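Local atomic coordinates of FixG-related protein (Vibrio parahaemolyticus, PDB entry 2R39), a protein that probably binds 4Fe-4S clusters in membrane-linked electron transport, this chain being its C-terminal immunoglobulin-like domain, whose own function is unknown. Residues 55-60 against 87-92; 15-20 against 31-36; 37-42 against 75-80; 51-56 against 95-100. All blocks are in the same frame, centred on the assembly; numbering follows the deposited sequence.

Interaction 1. Residues 55-60 against 87-92; sequences GLNDVS and KLNSAI
At one end of the immunoglobulin-like beta sandwich two connecting loops meet, Leu56, Asn57 and Asp58 on one side and Lys87, Leu88 and Asn89 on the other. Residues 55-60 lead from strand 47-54 into strand 60-62, crossing from one sheet to the other, while 87-92 do the same between strands 74-83 and 92-101. The apolar part lies innermost. Leu56 and Leu88 run side by side and point the same way, their CD2 methyls 3.6 Å apart; both also lean on Phe114 of strand 106-115. Further out polar side chains take over, though Asp58 and Lys87 touch mainly through their carbons. The carboxylate of Asp58 passes over the aliphatic middle of Lys87, with Asp58 OD2 3.7 Å from Lys87 CD. With CG anti to its backbone N (chi1 172°), Asp58 brings OD1 to the backbone N of Asp84, a bond that fixes the rotation of the carboxylate. The lysine bends at its last torsion and carries its amine off, leaving Lys87 NZ 5.8 Å from Asp58 OD2: opposite charges that may attract weakly through solvent but form no salt bridge. Asn57 and Asn89 meet at the surface roughly at right angles, their amide planes 68° apart; Asn57 ND2 stands 3.7 Å from both Asn89 ND2 and Asn89 OD1, a loose touch between amides. The two backbones are joined through a water, which accepts from Asn57 N at 3.1 Å and donates to Lys87 O at 3.1 Å.

Interaction 2. Residues 15-20 against 31-36; sequences VIRDRN and VENTYT
Asn33 OD1 is gripped by several donors: Arg17 reaches it side-on with two nitrogens, and the backbone N of Ile115 adds a third. This is the join between edge strand 11-17 and strand 31-41 of the immunoglobulin-like sandwich, an antiparallel pair. Arg17 NE lies 3.1 Å from Asn33 OD1 and Arg17 NH2 3.0 Å from it. The oxygen sits within 3° of the guanidinium plane, yet both nitrogens approach from the same face of the amide, well above its plane, and so miss the lone pairs. Arg17 gets there by an extended chain, CG anti to the backbone N (chi1 177°), whose methylenes slant past the Tyr35 ring, with Arg17 CG 3.7 Å from Tyr35 CE1. The tyrosine hydroxyl goes on to the carbonyl of Arg113. Asn33 is held from its other end as well: its ND2 donates to Glu32 O at 2.7 Å. Between the backbones, Ile16 and Thr36 form a hydrogen-bonded pair, Ile16 N to Thr36 O at 2.9 Å and Thr36 N to Ile16 O at 2.8 Å. Past residue 17 the chain leaves the sheet, but Asp18 N still bonds to Thr34 O at 3.3 Å. Its side chain then turns back across Thr34, and Thr34 OG1 donates to Asp18 OD2 at 2.6 Å, meeting the carboxylate on its anti side.

Interaction 3. Residues 37-42 against 75-80; sequences LKVINK and LNLPMS
Leu37 and Val39 lie beside Leu75, Leu77 and Met79 on the inner side of an antiparallel pair in the immunoglobulin-like sandwich, whereas Lys38 and Asn76 lie on the solvent side. The inner side is the better packed of the two. Met79, present as selenomethionine, has CG between its backbone N and carbonyl carbon (chi1 62°) and then bends at the last torsion, which lays the selenium across the Leu37 branch point: Met79 SE is 3.9 Å from both Leu37 CG and Leu37 CD1. Next along, Leu37 CB and Leu77 CB stand 4.2 Å apart, and a methyl of Val39, CG2, comes within 4.2 Å of Leu77 CD1. The outer side is thin. Lys38 and Asn76 are a non-hydrogen-bonded pair, but their side chains bury little against the opposite strand, and the lysine bends at its third torsion and leads its amine away. Between the two sides run four backbone bonds. Leu77 N donates to Leu37 O at 2.7 Å, nearly along the C=O axis, while the return bond from Leu37 N to Leu77 O, 2.9 Å long, comes in 46° above the carbonyl plane, just before Pro78. Val39 and Leu75 exchange the other pair, and Lys38 CA adds a CH...O contact to Leu75 O at 3.4 Å. Strand 31-41 lies between 74-83 and edge strand 11-17, to which Lys38 bonds through Ser14, and the inner leucines rest on Leu51 of strand 47-54 and Ile67 of strand 66-69 in the facing sheet.

Interaction 4. Residues 51-56 against 95-100; sequences LDVKGL and IQFILT
The Phe97 ring takes a methyl of Val53 over one face, CG2 lying 4.3 Å above the ring plane and displaced toward the rim; Tyr35 of the other sheet meets the same phenylalanine edge-to-face. With chi1 at 60°, Val53 puts CG1 between its backbone N and carbonyl carbon and leaves CG2 anti to the N, over the ring, and that methyl also comes close to Ile95, with Val53 CG2 3.8 Å from Ile95 CB. Leu51 follows on the same side, its CD2 4.2 Å from Leu99 CB. As for the Gln96 amide, the Gln96 and Lys54 side chains run side by side, pointing the same way, with Gln96 OE1 beside the lysine methylenes CG and CD. Strands 47-54 and 92-101 are the central pair of their sheet in the immunoglobulin-like sandwich, and the phenylalanine, valine and leucine side chains fill the space toward the facing sheet, where Phe97 touches Met79 and Val53 touches Leu81. The backbones run antiparallel. Asp52 and Ile98 exchange two hydrogen bonds, Lys54 and Gln96 two more, of which Lys54 N to Gln96 O is the shortest at 2.8 Å. On the outer side Lys54 folds over the end of Ile98, Lys54 CE reaching 3.7 Å from Ile98 CD1. Gly55 ends the pairing: its phi of 120° is one that suits glycine, and its chain passes close to Ile95. Leu56 then drops back so that its CG rests 3.8 Å from Ile95 CG2. At the far end a water sits between the strands, 2.7 Å from Asp52 OD2 and close to Ile98 O and Thr100 OG1.

Interactions 2 and 3 share strand 31-41 and lie in one sheet, while interaction 4 forms the centre of the other; interaction 1 is the surface contact, tying loops at one end of the sandwich. Regular backbone pairing carries interactions 3 and 4, whose inner side chains meet across the core, as in Val39 CG1 to Leu99 CD1 at 3.6 Å. Interaction 2, at a sheet edge, relies far more on polar side chains, whereas interaction 1 has a water between its backbones in place of strand pairing. Residues 55-56 belong to both interactions 1 and 4, where a core strand becomes a surface loop, and Leu88 of interaction 1 touches Val31 of interaction 2.

Interaction 1. Residues 55-60 against 87-92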
loop_
_atom_site.group_PDB
_atom_site.type_symbol
_atom_site.label_atom_id
_atom_site.label_comp_id
_atom_site.label_asym_id
_atom_site.label_seq_id
_atom_site.Cartn_x
_atom_site.Cartn_y
_atom_site.Cartn_z
ATOM N N GLY A 55 -6.716 7.456 -4.042
ATOM C CA GLY A 55 -8.080 7.509 -3.538
ATOM C C GLY A 55 -8.298 8.385 -2.323
ATOM O O GLY A 55 -9.438 8.597 -1.927
ATOM N N LEU A 56 -7.217 8.893 -1.730
ATOM C CA LEU A 56 -7.340 9.821 -0.584
ATOM C C LEU A 56 -6.940 11.229 -1.001
ATOM O O LEU A 56 -5.902 11.412 -1.639
ATOM C CB LEU A 56 -6.473 9.338 0.594
ATOM C CG LEU A 56 -7.084 8.140 1.331
ATOM C CD1 LEU A 56 -6.047 7.349 2.141
ATOM C CD2 LEU A 56 -8.229 8.630 2.236
ATOM N N ASN A 57 -7.766 12.216 -0.650
ATOM C CA ASN A 57 -7.515 13.619 -1.028
ATOM C C ASN A 57 -6.490 14.310 -0.122
ATOM O O ASN A 57 -5.910 15.344 -0.457
ATOM C CB ASN A 57 -8.851 14.395 -1.058
ATOM C CG ASN A 57 -9.795 13.878 -2.137
ATOM O OD1 ASN A 57 -9.375 13.201 -3.083
ATOM N ND2 ASN A 57 -11.050 14.209 -2.017
ATOM N N ASP A 58 -6.271 13.710 1.037
ATOM C CA ASP A 58 -5.251 14.145 1.976
ATOM C C ASP A 58 -4.797 12.867 2.650
ATOM O O ASP A 58 -5.625 12.103 3.165
ATOM C CB ASP A 58 -5.836 15.121 3.001
ATOM C CG ASP A 58 -4.860 15.445 4.126
ATOM O OD1 ASP A 58 -4.685 14.595 5.041
ATOM O OD2 ASP A 58 -4.273 16.540 4.104
ATOM N N VAL A 59 -3.493 12.593 2.610
ATOM C CA VAL A 59 -2.999 11.373 3.220
ATOM C C VAL A 59 -1.504 11.486 3.505
ATOM O O VAL A 59 -0.749 12.162 2.772
ATOM C CB VAL A 59 -3.350 10.092 2.367
ATOM C CG1 VAL A 59 -2.748 10.171 0.966
ATOM C CG2 VAL A 59 -2.920 8.789 3.073
ATOM N N SER A 60 -1.115 10.879 4.618
ATOM C CA SER A 60 0.276 10.628 4.944
ATOM C C SER A 60 0.566 9.152 4.742
ATOM O O SER A 60 -0.274 8.292 5.053
ATOM C CB SER A 60 0.565 11.015 6.389
ATOM O OG SER A 60 0.339 12.393 6.586
ATOM N N LYS A 87 -10.746 16.148 5.982
ATOM C CA LYS A 87 -10.652 16.133 4.529
ATOM C C LYS A 87 -11.130 14.799 3.918
ATOM O O LYS A 87 -11.065 14.605 2.704
ATOM C CB LYS A 87 -9.228 16.530 4.086
ATOM C CG LYS A 87 -8.876 17.974 4.549
ATOM C CD LYS A 87 -7.451 18.374 4.257
ATOM C CE LYS A 87 -7.167 19.789 4.784
ATOM N NZ LYS A 87 -8.247 20.737 4.394
ATOM N N LEU A 88 -11.600 13.877 4.758
ATOM C CA LEU A 88 -12.188 12.622 4.258
ATOM C C LEU A 88 -13.601 12.930 3.767
ATOM O O LEU A 88 -14.311 13.717 4.387
ATOM C CB LEU A 88 -12.216 11.536 5.350
ATOM C CG LEU A 88 -10.868 10.980 5.883
ATOM C CD1 LEU A 88 -11.135 10.081 7.084
ATOM C CD2 LEU A 88 -10.087 10.205 4.856
ATOM N N ASN A 89 -13.996 12.313 2.647
ATOM C CA ASN A 89 -15.337 12.521 2.070
ATOM C C ASN A 89 -16.426 11.839 2.901
ATOM O O ASN A 89 -17.551 12.350 3.032
ATOM C CB ASN A 89 -15.366 12.003 0.615
ATOM C CG ASN A 89 -14.521 12.870 -0.340
ATOM O OD1 ASN A 89 -14.183 14.017 -0.033
ATOM N ND2 ASN A 89 -14.193 12.317 -1.498
ATOM N N SER A 90 -16.058 10.689 3.464
ATOM C CA SER A 90 -16.936 9.857 4.291
ATOM C C SER A 90 -16.068 8.911 5.127
ATOM O O SER A 90 -14.851 8.901 4.992
ATOM C CB SER A 90 -17.852 9.019 3.408
ATOM O OG SER A 90 -17.075 8.146 2.605
ATOM N N ALA A 91 -16.710 8.114 5.985
ATOM C CA ALA A 91 -15.985 7.238 6.898
ATOM C C ALA A 91 -15.280 6.101 6.169
ATOM O O ALA A 91 -14.317 5.542 6.688
ATOM C CB ALA A 91 -16.917 6.679 7.959
ATOM N N ILE A 92 -15.790 5.728 5.000
ATOM C CA ILE A 92 -15.174 4.652 4.199
ATOM C C ILE A 92 -14.728 5.155 2.847
ATOM O O ILE A 92 -15.555 5.539 2.002
ATOM C CB ILE A 92 -16.120 3.447 3.973
ATOM C CG1 ILE A 92 -16.604 2.907 5.305
ATOM C CG2 ILE A 92 -15.382 2.326 3.143
ATOM C CD1 ILE A 92 -17.797 2.086 5.224
HETATM O O HOH W 1 -9.510 12.081 1.862
#

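Interaction 2. Residues 15-20 against 31-36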
loop_
_atom_site.group_PDB
_atom_site.type_symbol
_atom_site.label_atom_id
_atom_site.label_comp_id
_atom_site.label_asym_id
_atom_site.label_seq_id
_atom_site.Cartn_x
_atom_site.Cartn_y
_atom_site.Cartn_z
ATOM N N VAL A 15 -2.413 -7.466 -0.516
ATOM C CA VAL A 15 -2.586 -6.499 0.557
ATOM C C VAL A 15 -3.482 -7.119 1.604
ATOM O O VAL A 15 -4.509 -7.698 1.264
ATOM C CB VAL A 15 -3.256 -5.205 0.041
ATOM C CG1 VAL A 15 -3.655 -4.278 1.214
ATOM C CG2 VAL A 15 -2.321 -4.478 -0.930
ATOM N N ILE A 16 -3.072 -7.007 2.864
ATOM C CA ILE A 16 -3.957 -7.271 3.995
ATOM C C ILE A 16 -4.125 -5.985 4.788
ATOM O O ILE A 16 -3.137 -5.428 5.296
ATOM C CB ILE A 16 -3.392 -8.372 4.936
ATOM C CG1 ILE A 16 -3.192 -9.689 4.170
ATOM C CG2 ILE A 16 -4.313 -8.557 6.150
ATOM C CD1 ILE A 16 -2.545 -10.801 4.983
ATOM N N ARG A 17 -5.362 -5.498 4.872
ATOM C CA ARG A 17 -5.690 -4.446 5.810
ATOM C C ARG A 17 -6.054 -5.149 7.110
ATOM O O ARG A 17 -6.864 -6.059 7.103
ATOM C CB ARG A 17 -6.853 -3.586 5.312
ATOM C CG ARG A 17 -7.276 -2.498 6.297
ATOM C CD ARG A 17 -8.504 -1.726 5.797
ATOM N NE ARG A 17 -8.851 -0.682 6.756
ATOM C CZ ARG A 17 -9.585 -0.898 7.846
ATOM N NH1 ARG A 17 -10.066 -2.113 8.087
ATOM N NH2 ARG A 17 -9.858 0.097 8.683
ATOM N N ASP A 18 -5.440 -4.737 8.212
ATOM C CA ASP A 18 -5.632 -5.419 9.497
ATOM C C ASP A 18 -7.058 -5.327 10.015
ATOM O O ASP A 18 -7.684 -4.273 9.957
ATOM C CB ASP A 18 -4.654 -4.861 10.521
ATOM C CG ASP A 18 -3.229 -5.039 10.089
ATOM O OD1 ASP A 18 -2.822 -6.198 9.890
ATOM O OD2 ASP A 18 -2.520 -4.036 9.927
ATOM N N ARG A 19 -7.572 -6.446 10.514
ATOM C CA ARG A 19 -8.906 -6.453 11.109
ATOM C C ARG A 19 -8.950 -5.587 12.372
ATOM O O ARG A 19 -9.863 -4.776 12.534
ATOM C CB ARG A 19 -9.372 -7.875 11.406
ATOM C CG ARG A 19 -10.842 -7.958 11.780
ATOM C CD ARG A 19 -11.183 -9.305 12.354
ATOM N NE ARG A 19 -12.608 -9.398 12.643
ATOM C CZ ARG A 19 -13.258 -10.536 12.855
ATOM N NH1 ARG A 19 -14.560 -10.516 13.103
ATOM N NH2 ARG A 19 -12.607 -11.693 12.810
ATOM N N ASN A 20 -7.962 -5.746 13.248
ATOM C CA ASN A 20 -7.909 -4.952 14.474
ATOM C C ASN A 20 -7.233 -3.605 14.215
ATOM O O ASN A 20 -6.000 -3.506 14.208
ATOM C CB ASN A 20 -7.206 -5.725 15.603
ATOM N N VAL A 31 -6.193 10.327 11.442
ATOM C CA VAL A 31 -6.636 8.968 11.700
ATOM C C VAL A 31 -5.757 8.001 10.889
ATOM O O VAL A 31 -5.426 8.263 9.731
ATOM C CB VAL A 31 -8.193 8.776 11.516
ATOM C CG1 VAL A 31 -8.649 9.106 10.111
ATOM C CG2 VAL A 31 -8.627 7.371 11.928
ATOM N N GLU A 32 -5.372 6.898 11.514
ATOM C CA GLU A 32 -4.462 5.946 10.908
ATOM C C GLU A 32 -5.180 4.655 10.539
ATOM O O GLU A 32 -6.161 4.292 11.196
ATOM C CB GLU A 32 -3.352 5.646 11.910
ATOM C CG GLU A 32 -2.132 5.030 11.293
ATOM C CD GLU A 32 -0.952 5.069 12.213
ATOM O OE1 GLU A 32 -1.063 4.503 13.322
ATOM O OE2 GLU A 32 0.085 5.660 11.809
ATOM N N ASN A 33 -4.719 3.994 9.472
ATOM C CA ASN A 33 -5.078 2.598 9.178
ATOM C C ASN A 33 -3.798 1.845 8.905
ATOM O O ASN A 33 -2.917 2.385 8.241
ATOM C CB ASN A 33 -5.943 2.473 7.906
ATOM C CG ASN A 33 -7.432 2.664 8.156
ATOM O OD1 ASN A 33 -8.257 2.269 7.327
ATOM N ND2 ASN A 33 -7.780 3.296 9.259
ATOM N N THR A 34 -3.700 0.604 9.373
ATOM C CA THR A 34 -2.515 -0.226 9.115
ATOM C C THR A 34 -2.768 -1.332 8.085
ATOM O O THR A 34 -3.880 -1.877 7.981
ATOM C CB THR A 34 -1.945 -0.865 10.395
ATOM O OG1 THR A 34 -2.952 -1.676 11.012
ATOM C CG2 THR A 34 -1.456 0.201 11.377
ATOM N N TYR A 35 -1.706 -1.655 7.348
ATOM C CA TYR A 35 -1.724 -2.595 6.231
ATOM C C TYR A 35 -0.442 -3.417 6.207
ATOM O O TYR A 35 0.594 -2.978 6.717
ATOM C CB TYR A 35 -1.808 -1.842 4.894
ATOM C CG TYR A 35 -2.942 -0.846 4.805
ATOM C CD1 TYR A 35 -4.181 -1.218 4.294
ATOM C CD2 TYR A 35 -2.775 0.473 5.244
ATOM C CE1 TYR A 35 -5.239 -0.288 4.212
ATOM C CE2 TYR A 35 -3.820 1.395 5.176
ATOM C CZ TYR A 35 -5.044 1.009 4.661
ATOM O OH TYR A 35 -6.067 1.928 4.581
ATOM N N THR A 36 -0.508 -4.591 5.585
ATOM C CA THR A 36 0.703 -5.307 5.184
ATOM C C THR A 36 0.658 -5.606 3.689
ATOM O O THR A 36 -0.285 -6.239 3.194
ATOM C CB THR A 36 0.892 -6.597 5.995
ATOM O OG1 THR A 36 0.887 -6.268 7.388
ATOM C CG2 THR A 36 2.221 -7.270 5.647
#

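Interaction 3. Residues 37-42 against 75-80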
loop_
_atom_site.group_PDB
_atom_site.type_symbol
_atom_site.label_atom_id
_atom_site.label_comp_id
_atom_site.label_asym_id
_atom_site.label_seq_id
_atom_site.Cartn_x
_atom_site.Cartn_y
_atom_site.Cartn_z
ATOM N N LEU A 37 1.661 -5.114 2.970
ATOM C CA LEU A 37 1.824 -5.447 1.558
ATOM C C LEU A 37 2.714 -6.684 1.416
ATOM O O LEU A 37 3.745 -6.771 2.057
ATOM C CB LEU A 37 2.432 -4.271 0.778
ATOM C CG LEU A 37 1.839 -2.862 0.900
ATOM C CD1 LEU A 37 2.474 -1.905 -0.135
ATOM C CD2 LEU A 37 0.349 -2.843 0.765
ATOM N N LYS A 38 2.299 -7.637 0.586
ATOM C CA LYS A 38 3.148 -8.769 0.209
ATOM C C LYS A 38 3.548 -8.605 -1.251
ATOM O O LYS A 38 2.692 -8.499 -2.124
ATOM C CB LYS A 38 2.400 -10.090 0.405
ATOM C CG LYS A 38 3.182 -11.338 -0.026
ATOM C CD LYS A 38 2.378 -12.630 0.190
ATOM C CE LYS A 38 2.233 -12.966 1.674
ATOM N NZ LYS A 38 1.508 -14.261 1.944
ATOM N N VAL A 39 4.848 -8.567 -1.509
ATOM C CA VAL A 39 5.352 -8.314 -2.849
ATOM C C VAL A 39 6.252 -9.462 -3.289
ATOM O O VAL A 39 7.097 -9.920 -2.532
ATOM C CB VAL A 39 6.138 -6.970 -2.908
ATOM C CG1 VAL A 39 6.886 -6.828 -4.224
ATOM C CG2 VAL A 39 5.210 -5.770 -2.679
ATOM N N ILE A 40 6.069 -9.927 -4.516
ATOM C CA ILE A 40 6.971 -10.944 -5.050
ATOM C C ILE A 40 7.572 -10.558 -6.402
ATOM O O ILE A 40 6.880 -10.024 -7.273
ATOM C CB ILE A 40 6.335 -12.367 -5.076
ATOM C CG1 ILE A 40 7.300 -13.359 -5.736
ATOM C CG2 ILE A 40 4.984 -12.385 -5.757
ATOM C CD1 ILE A 40 7.034 -14.751 -5.376
ATOM N N ASN A 41 8.874 -10.797 -6.543
ATOM C CA ASN A 41 9.559 -10.689 -7.818
ATOM C C ASN A 41 9.533 -12.062 -8.492
ATOM O O ASN A 41 10.162 -13.006 -8.014
ATOM C CB ASN A 41 10.995 -10.243 -7.575
ATOM C CG ASN A 41 11.812 -10.104 -8.856
ATOM O OD1 ASN A 41 11.379 -10.470 -9.958
ATOM N ND2 ASN A 41 13.009 -9.571 -8.704
ATOM N N LYS A 42 8.801 -12.175 -9.595
ATOM C CA LYS A 42 8.637 -13.474 -10.260
ATOM C C LYS A 42 9.615 -13.661 -11.417
ATOM O O LYS A 42 9.512 -14.627 -12.180
ATOM C CB LYS A 42 7.201 -13.646 -10.744
ATOM C CG LYS A 42 6.169 -13.660 -9.627
ATOM C CD LYS A 42 4.778 -13.912 -10.186
ATOM C CE LYS A 42 3.723 -13.490 -9.196
ATOM N NZ LYS A 42 2.494 -14.263 -9.434
ATOM N N LEU A 75 8.647 -10.372 -0.168
ATOM C CA LEU A 75 8.795 -9.367 0.881
ATOM C C LEU A 75 7.476 -9.099 1.611
ATOM O O LEU A 75 6.401 -9.090 1.014
ATOM C CB LEU A 75 9.332 -8.048 0.306
ATOM C CG LEU A 75 10.766 -7.949 -0.221
ATOM C CD1 LEU A 75 11.002 -6.549 -0.796
ATOM C CD2 LEU A 75 11.773 -8.236 0.872
ATOM N N ASN A 76 7.585 -8.850 2.907
ATOM C CA ASN A 76 6.441 -8.582 3.750
ATOM C C ASN A 76 6.571 -7.180 4.324
ATOM O O ASN A 76 7.516 -6.900 5.072
ATOM C CB ASN A 76 6.383 -9.610 4.869
ATOM C CG ASN A 76 5.048 -9.640 5.549
ATOM O OD1 ASN A 76 4.929 -9.310 6.734
ATOM N ND2 ASN A 76 4.025 -10.045 4.808
ATOM N N LEU A 77 5.634 -6.300 3.969
ATOM C CA LEU A 77 5.805 -4.875 4.228
ATOM C C LEU A 77 4.691 -4.234 5.050
ATOM O O LEU A 77 3.697 -3.743 4.489
ATOM C CB LEU A 77 6.015 -4.108 2.912
ATOM C CG LEU A 77 7.053 -4.641 1.916
ATOM C CD1 LEU A 77 6.986 -3.908 0.602
ATOM C CD2 LEU A 77 8.483 -4.594 2.494
ATOM N N PRO A 78 4.857 -4.225 6.387
ATOM C CA PRO A 78 3.955 -3.526 7.288
ATOM C C PRO A 78 4.050 -2.013 7.081
ATOM O O PRO A 78 5.145 -1.475 6.903
ATOM C CB PRO A 78 4.483 -3.908 8.679
ATOM C CG PRO A 78 5.890 -4.251 8.464
ATOM C CD PRO A 78 5.953 -4.885 7.121
HETATM N N MSE A 79 2.910 -1.336 7.101
HETATM C CA MSE A 79 2.885 0.105 6.880
HETATM C C MSE A 79 1.598 0.690 7.434
HETATM O O MSE A 79 0.699 -0.041 7.853
HETATM C CB MSE A 79 2.948 0.398 5.381
HETATM C CG MSE A 79 1.738 -0.165 4.611
HETATM SE SE MSE A 79 1.679 0.546 2.832
HETATM C CE MSE A 79 1.350 2.431 3.257
ATOM N N SER A 80 1.509 2.015 7.428
ATOM C CA SER A 80 0.251 2.674 7.734
ATOM C C SER A 80 0.005 3.914 6.855
ATOM O O SER A 80 0.941 4.454 6.214
ATOM C CB SER A 80 0.151 2.978 9.230
ATOM O OG SER A 80 0.924 4.091 9.587
#

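Interaction 4. Residues 51-56 against 95-100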
loop_
_atom_site.group_PDB
_atom_site.type_symbol
_atom_site.label_atom_id
_atom_site.label_comp_id
_atom_site.label_asym_id
_atom_site.label_seq_id
_atom_site.Cartn_x
_atom_site.Cartn_y
_atom_site.Cartn_z
ATOM N N LEU A 51 5.837 1.944 -4.566
ATOM C CA LEU A 51 4.560 1.618 -3.947
ATOM C C LEU A 51 3.858 2.922 -3.669
ATOM O O LEU A 51 4.466 3.879 -3.172
ATOM C CB LEU A 51 4.742 0.813 -2.663
ATOM C CG LEU A 51 5.650 -0.426 -2.767
ATOM C CD1 LEU A 51 6.055 -0.874 -1.393
ATOM C CD2 LEU A 51 4.992 -1.597 -3.546
ATOM N N ASP A 52 2.577 2.950 -4.003
ATOM C CA ASP A 52 1.752 4.160 -3.929
ATOM C C ASP A 52 0.351 3.813 -3.500
ATOM O O ASP A 52 0.008 2.652 -3.441
ATOM C CB ASP A 52 1.703 4.828 -5.308
ATOM C CG ASP A 52 2.952 5.604 -5.595
ATOM O OD1 ASP A 52 3.112 6.689 -4.973
ATOM O OD2 ASP A 52 3.774 5.120 -6.419
ATOM N N VAL A 53 -0.450 4.830 -3.193
ATOM C CA VAL A 53 -1.867 4.637 -2.888
ATOM C C VAL A 53 -2.632 5.718 -3.658
ATOM O O VAL A 53 -2.135 6.852 -3.848
ATOM C CB VAL A 53 -2.214 4.699 -1.357
ATOM C CG1 VAL A 53 -1.838 6.092 -0.716
ATOM C CG2 VAL A 53 -3.701 4.372 -1.117
ATOM N N LYS A 54 -3.797 5.361 -4.158
ATOM C CA LYS A 54 -4.652 6.381 -4.719
ATOM C C LYS A 54 -6.037 6.310 -4.104
ATOM O O LYS A 54 -6.446 5.242 -3.623
ATOM C CB LYS A 54 -4.626 6.320 -6.248
ATOM C CG LYS A 54 -5.665 5.491 -6.899
ATOM C CD LYS A 54 -5.871 5.914 -8.365
ATOM C CE LYS A 54 -4.564 5.960 -9.138
ATOM N NZ LYS A 54 -4.792 5.662 -10.598
ATOM N N GLY A 55 -6.716 7.456 -4.042
ATOM C CA GLY A 55 -8.080 7.509 -3.538
ATOM C C GLY A 55 -8.298 8.385 -2.323
ATOM O O GLY A 55 -9.438 8.597 -1.927
ATOM N N LEU A 56 -7.217 8.893 -1.730
ATOM C CA LEU A 56 -7.340 9.821 -0.584
ATOM C C LEU A 56 -6.940 11.229 -1.001
ATOM O O LEU A 56 -5.902 11.412 -1.639
ATOM C CB LEU A 56 -6.473 9.338 0.594
ATOM C CG LEU A 56 -7.084 8.140 1.331
ATOM C CD1 LEU A 56 -6.047 7.349 2.141
ATOM C CD2 LEU A 56 -8.229 8.630 2.236
ATOM N N ILE A 95 -9.641 2.804 -1.793
ATOM C CA ILE A 95 -8.293 3.153 -2.184
ATOM C C ILE A 95 -7.733 1.998 -3.004
ATOM O O ILE A 95 -8.303 0.907 -3.004
ATOM C CB ILE A 95 -7.381 3.455 -0.938
ATOM C CG1 ILE A 95 -7.325 2.234 0.006
ATOM C CG2 ILE A 95 -7.919 4.718 -0.152
ATOM C CD1 ILE A 95 -6.224 2.281 1.123
ATOM N N GLN A 96 -6.624 2.243 -3.692
ATOM C CA GLN A 96 -5.889 1.187 -4.359
ATOM C C GLN A 96 -4.453 1.388 -4.012
ATOM O O GLN A 96 -3.948 2.519 -4.104
ATOM C CB GLN A 96 -5.934 1.371 -5.865
ATOM C CG GLN A 96 -7.072 0.740 -6.586
ATOM C CD GLN A 96 -6.891 0.971 -8.062
ATOM O OE1 GLN A 96 -6.144 1.882 -8.464
ATOM N NE2 GLN A 96 -7.520 0.146 -8.872
ATOM N N PHE A 97 -3.789 0.297 -3.643
ATOM C CA PHE A 97 -2.347 0.271 -3.583
ATOM C C PHE A 97 -1.800 -0.121 -4.952
ATOM O O PHE A 97 -2.379 -0.976 -5.668
ATOM C CB PHE A 97 -1.891 -0.700 -2.517
ATOM C CG PHE A 97 -2.185 -0.229 -1.117
ATOM C CD1 PHE A 97 -1.364 0.703 -0.501
ATOM C CD2 PHE A 97 -3.279 -0.735 -0.416
ATOM C CE1 PHE A 97 -1.623 1.138 0.797
ATOM C CE2 PHE A 97 -3.542 -0.306 0.881
ATOM C CZ PHE A 97 -2.713 0.635 1.481
ATOM N N ILE A 98 -0.709 0.530 -5.340
ATOM C CA ILE A 98 -0.210 0.350 -6.676
ATOM C C ILE A 98 1.255 0.010 -6.591
ATOM O O ILE A 98 2.025 0.738 -5.953
ATOM C CB ILE A 98 -0.483 1.598 -7.531
ATOM C CG1 ILE A 98 -2.011 1.836 -7.610
ATOM C CG2 ILE A 98 0.160 1.461 -8.943
ATOM C CD1 ILE A 98 -2.388 3.283 -7.743
ATOM N N LEU A 99 1.625 -1.116 -7.196
ATOM C CA LEU A 99 3.034 -1.454 -7.335
ATOM C C LEU A 99 3.435 -1.072 -8.761
ATOM O O LEU A 99 2.800 -1.491 -9.726
ATOM C CB LEU A 99 3.273 -2.957 -7.071
ATOM C CG LEU A 99 4.720 -3.420 -7.306
ATOM C CD1 LEU A 99 5.058 -4.607 -6.425
ATOM C CD2 LEU A 99 4.962 -3.758 -8.765
ATOM N N THR A 100 4.462 -0.251 -8.881
ATOM C CA THR A 100 4.980 0.136 -10.177
ATOM C C THR A 100 6.374 -0.459 -10.358
ATOM O O THR A 100 7.267 -0.188 -9.565
ATOM C CB THR A 100 5.046 1.671 -10.312
ATOM O OG1 THR A 100 3.726 2.207 -10.142
ATOM C CG2 THR A 100 5.581 2.074 -11.702
HETATM O O HOH W 2 3.317 2.740 -7.593
#